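Local coordinates for lombricine kinase (Urechis caupo, PDB 3JPZ), which catalyses, as a member of the phosphagen kinase family, the ATP-dependent phosphorylation of the guanidino compound lombricine, at residues 65-68 with 69-72; 85-88 with 89-93; 43-46 with 47-50; 25-28 with 29-33. All coordinates share one frame; numbering follows the deposited sequence.

Contact 1. Residues 65-68 with 69-72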
loop_
_atom_site.group_PDB
_atom_site.type_symbol
_atom_site.label_atom_id
_atom_site.label_comp_id
_atom_site.label_asym_id
_atom_site.label_seq_id
_atom_site.Cartn_x
_atom_site.Cartn_y
_atom_site.Cartn_z
ATOM N N ASP A 65 -7.602 -15.419 5.147
ATOM C CA ASP A 65 -8.899 -16.069 5.278
ATOM C C ASP A 65 -8.933 -16.985 6.499
ATOM O O ASP A 65 -7.928 -17.165 7.182
ATOM C CB ASP A 65 -9.252 -16.840 3.999
ATOM C CG ASP A 65 -8.349 -18.054 3.747
ATOM O OD1 ASP A 65 -7.403 -18.303 4.522
ATOM O OD2 ASP A 65 -8.598 -18.774 2.753
ATOM N N GLU A 66 -10.099 -17.555 6.777
ATOM C CA GLU A 66 -10.289 -18.336 7.989
ATOM C C GLU A 66 -9.340 -19.519 7.964
ATOM O O GLU A 66 -8.770 -19.907 8.987
ATOM C CB GLU A 66 -11.738 -18.817 8.089
ATOM C CG GLU A 66 -11.963 -19.863 9.152
ATOM C CD GLU A 66 -13.431 -20.065 9.476
ATOM O OE1 GLU A 66 -14.295 -19.630 8.687
ATOM O OE2 GLU A 66 -13.716 -20.664 10.527
ATOM N N GLU A 67 -9.159 -20.060 6.765
ATOM C CA GLU A 67 -8.366 -21.255 6.557
ATOM C C GLU A 67 -6.892 -20.982 6.850
ATOM O O GLU A 67 -6.118 -21.896 7.107
ATOM C CB GLU A 67 -8.554 -21.750 5.121
ATOM C CG GLU A 67 -9.894 -22.456 4.858
ATOM C CD GLU A 67 -11.072 -21.501 4.653
ATOM O OE1 GLU A 67 -10.896 -20.269 4.753
ATOM O OE2 GLU A 67 -12.192 -21.988 4.387
ATOM N N SER A 68 -6.514 -19.713 6.820
ATOM C CA SER A 68 -5.141 -19.324 7.110
ATOM C C SER A 68 -4.647 -19.892 8.431
ATOM O O SER A 68 -3.500 -20.305 8.542
ATOM C CB SER A 68 -5.018 -17.805 7.139
ATOM O OG SER A 68 -5.069 -17.273 5.833
ATOM N N TYR A 69 -5.508 -19.912 9.437
ATOM C CA TYR A 69 -5.103 -20.378 10.763
ATOM C C TYR A 69 -4.740 -21.863 10.792
ATOM O O TYR A 69 -3.933 -22.296 11.607
ATOM C CB TYR A 69 -6.194 -20.056 11.786
ATOM C CG TYR A 69 -6.242 -18.585 12.132
ATOM C CD1 TYR A 69 -5.389 -18.056 13.089
ATOM C CD2 TYR A 69 -7.112 -17.724 11.487
ATOM C CE1 TYR A 69 -5.418 -16.717 13.405
ATOM C CE2 TYR A 69 -7.150 -16.386 11.798
ATOM C CZ TYR A 69 -6.297 -15.887 12.763
ATOM O OH TYR A 69 -6.311 -14.551 13.092
ATOM N N GLU A 70 -5.318 -22.654 9.900
ATOM C CA GLU A 70 -4.990 -24.069 9.886
ATOM C C GLU A 70 -3.879 -24.396 8.879
ATOM O O GLU A 70 -2.944 -25.106 9.216
ATOM C CB GLU A 70 -6.237 -24.922 9.648
ATOM C CG GLU A 70 -7.078 -24.501 8.471
ATOM C CD GLU A 70 -8.013 -25.601 8.006
ATOM O OE1 GLU A 70 -8.595 -26.293 8.870
ATOM O OE2 GLU A 70 -8.163 -25.774 6.778
ATOM N N VAL A 71 -3.960 -23.868 7.662
ATOM C CA VAL A 71 -2.956 -24.173 6.643
ATOM C C VAL A 71 -1.574 -23.689 7.076
ATOM O O VAL A 71 -0.570 -24.364 6.852
ATOM C CB VAL A 71 -3.328 -23.568 5.275
ATOM C CG1 VAL A 71 -2.150 -23.649 4.307
ATOM C CG2 VAL A 71 -4.530 -24.285 4.705
ATOM N N PHE A 72 -1.530 -22.520 7.701
ATOM C CA PHE A 72 -0.296 -21.996 8.275
ATOM C C PHE A 72 -0.395 -22.032 9.787
ATOM O O PHE A 72 0.090 -21.144 10.484
ATOM C CB PHE A 72 -0.058 -20.589 7.753
ATOM C CG PHE A 72 -0.215 -20.491 6.269
ATOM C CD1 PHE A 72 0.706 -21.094 5.431
ATOM C CD2 PHE A 72 -1.310 -19.856 5.711
ATOM C CE1 PHE A 72 0.555 -21.032 4.065
ATOM C CE2 PHE A 72 -1.462 -19.789 4.343
ATOM C CZ PHE A 72 -0.532 -20.377 3.521
#

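Contact 2. Residues 85-88 with 89-93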
loop_
_atom_site.group_PDB
_atom_site.type_symbol
_atom_site.label_atom_id
_atom_site.label_comp_id
_atom_site.label_asym_id
_atom_site.label_seq_id
_atom_site.Cartn_x
_atom_site.Cartn_y
_atom_site.Cartn_z
ATOM N N LYS A 85 0.614 -13.927 25.353
ATOM C CA LYS A 85 1.353 -14.250 26.564
ATOM C C LYS A 85 0.923 -15.572 27.180
ATOM O O LYS A 85 0.442 -15.621 28.313
ATOM C CB LYS A 85 1.195 -13.121 27.581
ATOM C CG LYS A 85 1.689 -11.771 27.078
ATOM C CD LYS A 85 1.796 -10.767 28.218
ATOM C CE LYS A 85 1.888 -9.337 27.708
ATOM N NZ LYS A 85 0.626 -8.879 27.067
ATOM N N GLY A 86 1.118 -16.650 26.434
ATOM C CA GLY A 86 0.777 -17.970 26.916
ATOM C C GLY A 86 -0.571 -18.421 26.402
ATOM O O GLY A 86 -1.591 -18.271 27.070
ATOM N N PHE A 87 -0.564 -18.958 25.190
ATOM C CA PHE A 87 -1.732 -19.595 24.599
ATOM C C PHE A 87 -1.196 -20.524 23.510
ATOM O O PHE A 87 -1.021 -20.121 22.362
ATOM C CB PHE A 87 -2.702 -18.549 24.043
ATOM C CG PHE A 87 -4.065 -19.096 23.709
ATOM C CD1 PHE A 87 -5.093 -19.033 24.628
ATOM C CD2 PHE A 87 -4.314 -19.672 22.475
ATOM C CE1 PHE A 87 -6.347 -19.538 24.322
ATOM C CE2 PHE A 87 -5.562 -20.174 22.162
ATOM C CZ PHE A 87 -6.579 -20.114 23.089
ATOM N N GLY A 88 -0.883 -21.756 23.899
ATOM C CA GLY A 88 -0.281 -22.727 23.002
ATOM C C GLY A 88 -1.319 -23.473 22.192
ATOM O O GLY A 88 -2.502 -23.178 22.291
ATOM N N PRO A 89 -0.879 -24.462 21.401
ATOM C CA PRO A 89 -1.750 -25.218 20.489
ATOM C C PRO A 89 -2.886 -25.961 21.200
ATOM O O PRO A 89 -3.980 -26.095 20.658
ATOM C CB PRO A 89 -0.792 -26.223 19.835
ATOM C CG PRO A 89 0.579 -25.683 20.078
ATOM C CD PRO A 89 0.508 -24.953 21.373
ATOM N N ASN A 90 -2.621 -26.443 22.405
ATOM C CA ASN A 90 -3.602 -27.222 23.150
ATOM C C ASN A 90 -4.456 -26.360 24.067
ATOM O O ASN A 90 -5.349 -26.863 24.753
ATOM C CB ASN A 90 -2.897 -28.301 23.969
ATOM C CG ASN A 90 -2.338 -29.417 23.102
ATOM O OD1 ASN A 90 -1.124 -29.628 23.047
ATOM N ND2 ASN A 90 -3.223 -30.129 22.410
ATOM N N ASP A 91 -4.167 -25.063 24.089
ATOM C CA ASP A 91 -4.974 -24.125 24.849
ATOM C C ASP A 91 -6.236 -23.805 24.061
ATOM O O ASP A 91 -6.251 -23.914 22.834
ATOM C CB ASP A 91 -4.186 -22.844 25.138
ATOM C CG ASP A 91 -3.182 -23.022 26.259
ATOM O OD1 ASP A 91 -3.327 -23.991 27.031
ATOM O OD2 ASP A 91 -2.255 -22.196 26.375
ATOM N N SER A 92 -7.290 -23.409 24.763
ATOM C CA SER A 92 -8.555 -23.129 24.110
ATOM C C SER A 92 -9.273 -21.931 24.725
ATOM O O SER A 92 -9.243 -21.712 25.935
ATOM C CB SER A 92 -9.455 -24.363 24.153
ATOM O OG SER A 92 -10.396 -24.335 23.095
ATOM N N GLN A 93 -9.910 -21.150 23.860
ATOM C CA GLN A 93 -10.715 -20.013 24.273
ATOM C C GLN A 93 -12.035 -20.495 24.864
ATOM O O GLN A 93 -12.680 -21.386 24.310
ATOM C CB GLN A 93 -10.995 -19.123 23.067
ATOM C CG GLN A 93 -11.922 -17.987 23.352
ATOM C CD GLN A 93 -11.285 -16.961 24.259
ATOM O OE1 GLN A 93 -10.094 -17.035 24.550
ATOM N NE2 GLN A 93 -12.071 -15.998 24.705
HETATM O O HOH W 1 -3.015 -20.351 28.099
#

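Contact 3. Residues 43-46 with 47-50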
loop_
_atom_site.group_PDB
_atom_site.type_symbol
_atom_site.label_atom_id
_atom_site.label_comp_id
_atom_site.label_asym_id
_atom_site.label_seq_id
_atom_site.Cartn_x
_atom_site.Cartn_y
_atom_site.Cartn_z
ATOM N N THR A 43 -1.440 -17.576 0.733
ATOM C CA THR A 43 -0.146 -18.230 0.837
ATOM C C THR A 43 0.614 -17.712 2.048
ATOM O O THR A 43 0.271 -16.672 2.599
ATOM C CB THR A 43 0.722 -17.895 -0.374
ATOM O OG1 THR A 43 1.053 -16.503 -0.328
ATOM C CG2 THR A 43 -0.014 -18.194 -1.668
ATOM N N VAL A 44 1.664 -18.425 2.444
ATOM C CA VAL A 44 2.481 -17.991 3.568
ATOM C C VAL A 44 2.975 -16.571 3.320
ATOM O O VAL A 44 2.953 -15.735 4.216
ATOM C CB VAL A 44 3.680 -18.937 3.821
ATOM C CG1 VAL A 44 4.734 -18.803 2.723
ATOM C CG2 VAL A 44 4.292 -18.658 5.188
ATOM N N ASP A 45 3.391 -16.299 2.087
ATOM C CA ASP A 45 3.903 -14.989 1.735
ATOM C C ASP A 45 2.887 -13.903 2.013
ATOM O O ASP A 45 3.238 -12.860 2.540
ATOM C CB ASP A 45 4.332 -14.946 0.271
ATOM C CG ASP A 45 5.784 -15.295 0.096
ATOM O OD1 ASP A 45 6.419 -15.654 1.113
ATOM O OD2 ASP A 45 6.289 -15.203 -1.041
ATOM N N LYS A 46 1.632 -14.154 1.650
ATOM C CA LYS A 46 0.542 -13.228 1.947
ATOM C C LYS A 46 0.391 -12.950 3.447
ATOM O O LYS A 46 0.270 -11.801 3.863
ATOM C CB LYS A 46 -0.785 -13.787 1.423
ATOM C CG LYS A 46 -1.972 -12.900 1.751
ATOM C CD LYS A 46 -1.904 -11.604 0.980
ATOM C CE LYS A 46 -2.887 -10.595 1.498
ATOM N NZ LYS A 46 -2.872 -9.355 0.665
ATOM N N VAL A 47 0.366 -13.996 4.266
ATOM C CA VAL A 47 0.065 -13.786 5.676
ATOM C C VAL A 47 1.240 -13.158 6.415
ATOM O O VAL A 47 1.059 -12.560 7.472
ATOM C CB VAL A 47 -0.369 -15.079 6.382
ATOM C CG1 VAL A 47 -1.545 -15.702 5.638
ATOM C CG2 VAL A 47 0.800 -16.061 6.502
ATOM N N ILE A 48 2.439 -13.265 5.854
ATOM C CA ILE A 48 3.612 -12.697 6.528
ATOM C C ILE A 48 4.096 -11.398 5.904
ATOM O O ILE A 48 5.035 -10.781 6.406
ATOM C CB ILE A 48 4.791 -13.686 6.565
ATOM C CG1 ILE A 48 5.348 -13.905 5.159
ATOM C CG2 ILE A 48 4.362 -14.998 7.200
ATOM C CD1 ILE A 48 6.712 -14.514 5.144
ATOM N N GLN A 49 3.466 -10.972 4.817
ATOM C CA GLN A 49 3.917 -9.764 4.118
ATOM C C GLN A 49 4.166 -8.576 5.052
ATOM O O GLN A 49 5.225 -7.956 4.989
ATOM C CB GLN A 49 2.932 -9.348 3.032
ATOM C CG GLN A 49 3.438 -8.170 2.206
ATOM C CD GLN A 49 4.720 -8.485 1.463
ATOM O OE1 GLN A 49 4.751 -9.366 0.618
ATOM N NE2 GLN A 49 5.790 -7.759 1.779
ATOM N N PRO A 50 3.189 -8.241 5.909
ATOM C CA PRO A 50 3.355 -7.094 6.809
ATOM C C PRO A 50 4.627 -7.189 7.649
ATOM O O PRO A 50 5.271 -6.174 7.925
ATOM C CB PRO A 50 2.128 -7.178 7.718
ATOM C CG PRO A 50 1.117 -7.928 6.919
ATOM C CD PRO A 50 1.889 -8.907 6.091
#

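Contact 4. Residues 25-28 with 29-33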
loop_
_atom_site.group_PDB
_atom_site.type_symbol
_atom_site.label_atom_id
_atom_site.label_comp_id
_atom_site.label_asym_id
_atom_site.label_seq_id
_atom_site.Cartn_x
_atom_site.Cartn_y
_atom_site.Cartn_z
ATOM N N LEU A 25 9.498 -17.411 12.473
ATOM C CA LEU A 25 9.500 -17.924 11.108
ATOM C C LEU A 25 10.930 -18.123 10.632
ATOM O O LEU A 25 11.463 -17.306 9.889
ATOM C CB LEU A 25 8.770 -16.967 10.160
ATOM C CG LEU A 25 8.653 -17.464 8.716
ATOM C CD1 LEU A 25 7.871 -18.770 8.647
ATOM C CD2 LEU A 25 8.014 -16.415 7.835
ATOM N N ASN A 26 11.554 -19.202 11.087
ATOM C CA ASN A 26 12.882 -19.566 10.622
ATOM C C ASN A 26 12.748 -20.237 9.269
ATOM O O ASN A 26 11.645 -20.612 8.874
ATOM C CB ASN A 26 13.568 -20.487 11.629
ATOM C CG ASN A 26 12.767 -21.739 11.917
ATOM O OD1 ASN A 26 12.109 -22.288 11.037
ATOM N ND2 ASN A 26 12.828 -22.201 13.156
ATOM N N PHE A 27 13.859 -20.388 8.555
ATOM C CA PHE A 27 13.805 -20.849 7.173
ATOM C C PHE A 27 13.077 -22.175 7.007
ATOM O O PHE A 27 12.494 -22.456 5.959
ATOM C CB PHE A 27 15.199 -21.019 6.587
ATOM C CG PHE A 27 15.180 -21.630 5.220
ATOM C CD1 PHE A 27 14.700 -20.905 4.139
ATOM C CD2 PHE A 27 15.582 -22.940 5.021
ATOM C CE1 PHE A 27 14.646 -21.462 2.889
ATOM C CE2 PHE A 27 15.535 -23.504 3.767
ATOM C CZ PHE A 27 15.068 -22.767 2.700
ATOM N N GLU A 28 13.140 -22.990 8.046
ATOM C CA GLU A 28 12.631 -24.351 7.999
ATOM C C GLU A 28 11.109 -24.344 8.002
ATOM O O GLU A 28 10.469 -25.006 7.185
ATOM C CB GLU A 28 13.174 -25.136 9.188
ATOM C CG GLU A 28 14.681 -25.407 9.117
ATOM C CD GLU A 28 15.533 -24.161 9.333
ATOM O OE1 GLU A 28 15.123 -23.262 10.103
ATOM O OE2 GLU A 28 16.627 -24.084 8.734
ATOM N N MET A 29 10.533 -23.592 8.930
ATOM C CA MET A 29 9.100 -23.360 8.938
ATOM C C MET A 29 8.686 -22.744 7.607
ATOM O O MET A 29 7.731 -23.192 6.975
ATOM C CB MET A 29 8.727 -22.423 10.084
ATOM C CG MET A 29 7.267 -22.020 10.105
ATOM S SD MET A 29 6.885 -20.943 11.488
ATOM C CE MET A 29 7.489 -21.919 12.858
ATOM N N TYR A 30 9.418 -21.720 7.183
ATOM C CA TYR A 30 9.132 -21.049 5.922
ATOM C C TYR A 30 9.068 -22.055 4.788
ATOM O O TYR A 30 8.172 -22.001 3.952
ATOM C CB TYR A 30 10.192 -19.995 5.612
ATOM C CG TYR A 30 9.853 -19.153 4.408
ATOM C CD1 TYR A 30 8.811 -18.234 4.455
ATOM C CD2 TYR A 30 10.573 -19.270 3.225
ATOM C CE1 TYR A 30 8.498 -17.459 3.361
ATOM C CE2 TYR A 30 10.258 -18.494 2.115
ATOM C CZ TYR A 30 9.225 -17.594 2.191
ATOM O OH TYR A 30 8.899 -16.824 1.101
ATOM N N GLN A 31 10.015 -22.985 4.777
ATOM C CA GLN A 31 10.119 -23.972 3.715
ATOM C C GLN A 31 8.915 -24.910 3.750
ATOM O O GLN A 31 8.358 -25.264 2.712
ATOM C CB GLN A 31 11.420 -24.761 3.876
ATOM C CG GLN A 31 11.859 -25.544 2.650
ATOM C CD GLN A 31 13.229 -26.173 2.837
ATOM O OE1 GLN A 31 13.544 -26.690 3.909
ATOM N NE2 GLN A 31 14.051 -26.129 1.796
ATOM N N ARG A 32 8.515 -25.301 4.951
ATOM C CA ARG A 32 7.363 -26.173 5.127
ATOM C C ARG A 32 6.101 -25.527 4.589
ATOM O O ARG A 32 5.269 -26.189 3.968
ATOM C CB ARG A 32 7.155 -26.480 6.605
ATOM C CG ARG A 32 8.102 -27.510 7.172
ATOM C CD ARG A 32 7.613 -28.016 8.523
ATOM N NE ARG A 32 7.835 -27.035 9.580
ATOM C CZ ARG A 32 8.993 -26.848 10.202
ATOM N NH1 ARG A 32 10.048 -27.578 9.882
ATOM N NH2 ARG A 32 9.096 -25.930 11.153
ATOM N N LEU A 33 5.968 -24.229 4.838
ATOM C CA LEU A 33 4.747 -23.497 4.533
ATOM C C LEU A 33 4.761 -22.951 3.118
ATOM O O LEU A 33 3.713 -22.633 2.554
ATOM C CB LEU A 33 4.571 -22.359 5.543
ATOM C CG LEU A 33 4.571 -22.898 6.969
ATOM C CD1 LEU A 33 4.638 -21.778 8.005
ATOM C CD2 LEU A 33 3.338 -23.749 7.171
HETATM O O HOH W 2 10.985 -24.704 12.977
HETATM O O HOH W 3 11.595 -27.316 6.230
#

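Contact 1. Residues 65-68 with 69-72
The ring of Tyr69 turns an edge to the carbonyl of Glu66, whose O lies near the ring plane, 3.7 Å from CD2. On Phe72 it is a face that is occupied: CG1 of Val71 rests over the centre of the ring, while CD2 of Phe72 comes obliquely to 3.6 Å from Ser68 O. With its CG anti to the carbonyl carbon (chi1 -74°), Tyr69 leans back toward the chain before it; its ring also meets that of Phe76, and its hydroxyl bonds to Cys268 O.

The segment illustrates how a short helix is started. Residues 65-68 form a type I turn in which Asp65 caps the incoming helix. OD1 of Asp65 takes the hydroxyl OG of Ser68 at 2.9 Å, on the anti side of the carboxylate, and a weak, bent bond from Ser68 N. Past the cap, Glu67 O accepts twice: Val71 N reaches it at 3.0 Å almost in line with the carbonyl, whereas Glu70 N comes from above the carbonyl plane. Phe72 N then bonds to Ser68 O at 3.1 Å.

Asp65 OD2 is held by His40 and Thr38, so both oxygens of this buried carboxylate have donors, which probably keeps it ionised. Glu67 OE2 and Glu70 OE2, 6.0 Å apart, may by contrast raise each other's proton affinity slightly.

Contact 2. Residues 85-88 with 89-93
Two donors grip OD2 of Asp91: the backbone N of Gly88 at 2.9 Å and a water at 2.6 Å. The amide arrives from above the carboxylate plane, 45° out of it, and the same water donates to Gly86 O at 2.7 Å, so that the carboxylate is tied to two points of residues 85-88. Asp91 returns the bond through its own backbone, N to Gly88 O at 3.1 Å, which closes a type I beta turn over Gly88, Pro89, Asn90 and Asp91.

This turn follows closely on a helix end. Lys85, with positive phi, is the C-prime residue of the Schellman motif that finishes helix 73-83, and the chain then reverses on its way to strand 113-122.

Beside these polar bonds is a CH-pi contact: CB of Asp91 sits squarely over the Phe87 ring, 3.9 Å from its centroid. Phe87 CG stands anti to N (chi1 -167°), which brings the ring against CB of Asp91. The ring and carboxylate planes are 64° apart. At the far end of the ring, CZ of Phe87 is 3.6 Å from Gln93 N, which meets the ring at its edge. The side-chain amide of Gln93 bonds through OE1 to Lys330 N and through NE2 to Lys331 O, and Phe87 also packs on Ile80 and Leu329.

Contact 3. Residues 43-46 with 47-50
Thr43 and Val47 are joined by the first backbone bond of helix 44-53, Val47 N to Thr43 O at 3.2 Å, and Thr43 is the N-cap of that helix: its OG1 accepts from Lys46 N at 3.1 Å in a nearly straight bond (165°). The segment is a worked example of a capped first turn running into a proline kink.

Among the remaining backbone bonds, Ile48 N goes to Val44 O at 3.0 Å, with a weak second branch to Asp45 O. Gln49 N makes a weak bond to Lys46 O at 3.4 Å. Pro50 has no N-H to give to the turn before, and here the helix bends; its CD lies 4.0 Å from Lys46 O instead.

Close van der Waals contacts gather round the carbonyl of Val44: CG2 of Val47 reaches Val44 O at 3.2 Å, and so does CG1 of Ile48, which chi1 of 69° places between the backbone N and the carbonyl carbon. The one purely apolar touch is between the CG2 methyls of Val44 and Ile48. Phe76 packs on Val47 and Tyr30 on Val44 and Ile48.

The polar side-chain ends find their partners elsewhere in the protein. Lys46 NZ bonds to Pro131 O and Ser192 O, and Gln49 NE2 to Asp197 of the second subunit, which makes this helix part of the dimer interface. Asp45 OD1 takes the Tyr30 hydroxyl and a salt bridge from Arg135 of the second subunit, while the same oxygen rests 4.2 Å from Ile48 CD1.

Contact 4. Residues 25-28 with 29-33
Leu25 packs closely against the first turn of helix 27-33. With CG anti to the backbone N (chi1 -177°), it extends over that turn, where CD1 touches Met29 CG at 3.6 Å, and CD2 meets Tyr30 CD1 at 3.9 Å, obliquely to the ring. This buried side is the tight part of the contact.

Next to it Asn26, the N-cap, secures the helix start. Its OD1 receives Met29 N at 2.9 Å in a bond straight at both ends, and Glu28 N adds a weak, bent one. The side chain is put there by chi1 of 57°, which tucks CG between the backbone N and the carbonyl carbon. Backbone bonds from Tyr30 N, Gln31 N and Arg32 N to the carbonyls of Asn26, Phe27 and Glu28 continue the helix.

The other side is looser and wet. Gln31 CB lies over one face of the Phe27 ring, displaced toward the rim, and its amide, at 56° to the ring, brings NE2 to 3.6 Å from Phe27 CE2. One water links Glu28 O to Gln31 OE1; another joins Asn26 ND2 to Arg32 NH2 and lies in the guanidinium plane. One guanidinium face covers Glu28 O, while Arg32 NE forms a salt bridge with Glu74. Glu28 OE1 and Arg32 NH1 remain 6.7 Å apart.

In the fold, Leu25 and Leu33 lie on helix 44-53, Met29 and Leu33 on helix 73-83, and Phe27, Tyr30 and Gln31 against helix 7-10.

How the contacts relate
Along the chain the order is contact 4, contact 3, contact 1, contact 2. The first three lie in the N-terminal phosphagen kinase domain and touch one another: contacts 3 and 4 have centres about 12 Å apart, contacts 1 and 3 about 11 Å. Ile48 CD1 and Leu25 CD2, 3.5 Å apart, bring residues 25-28 onto helix 44-53, while Phe72 packs against Val44 and the carbonyl of Leu33, so that side chains of three successive short helices pack together. Contact 2 stands apart, about 17 Å from contact 1 between centres, on the chain from helix 73-83 to strand 113-122 of the large antiparallel sheet. Together they trace the small helical domain and its exit toward the catalytic one.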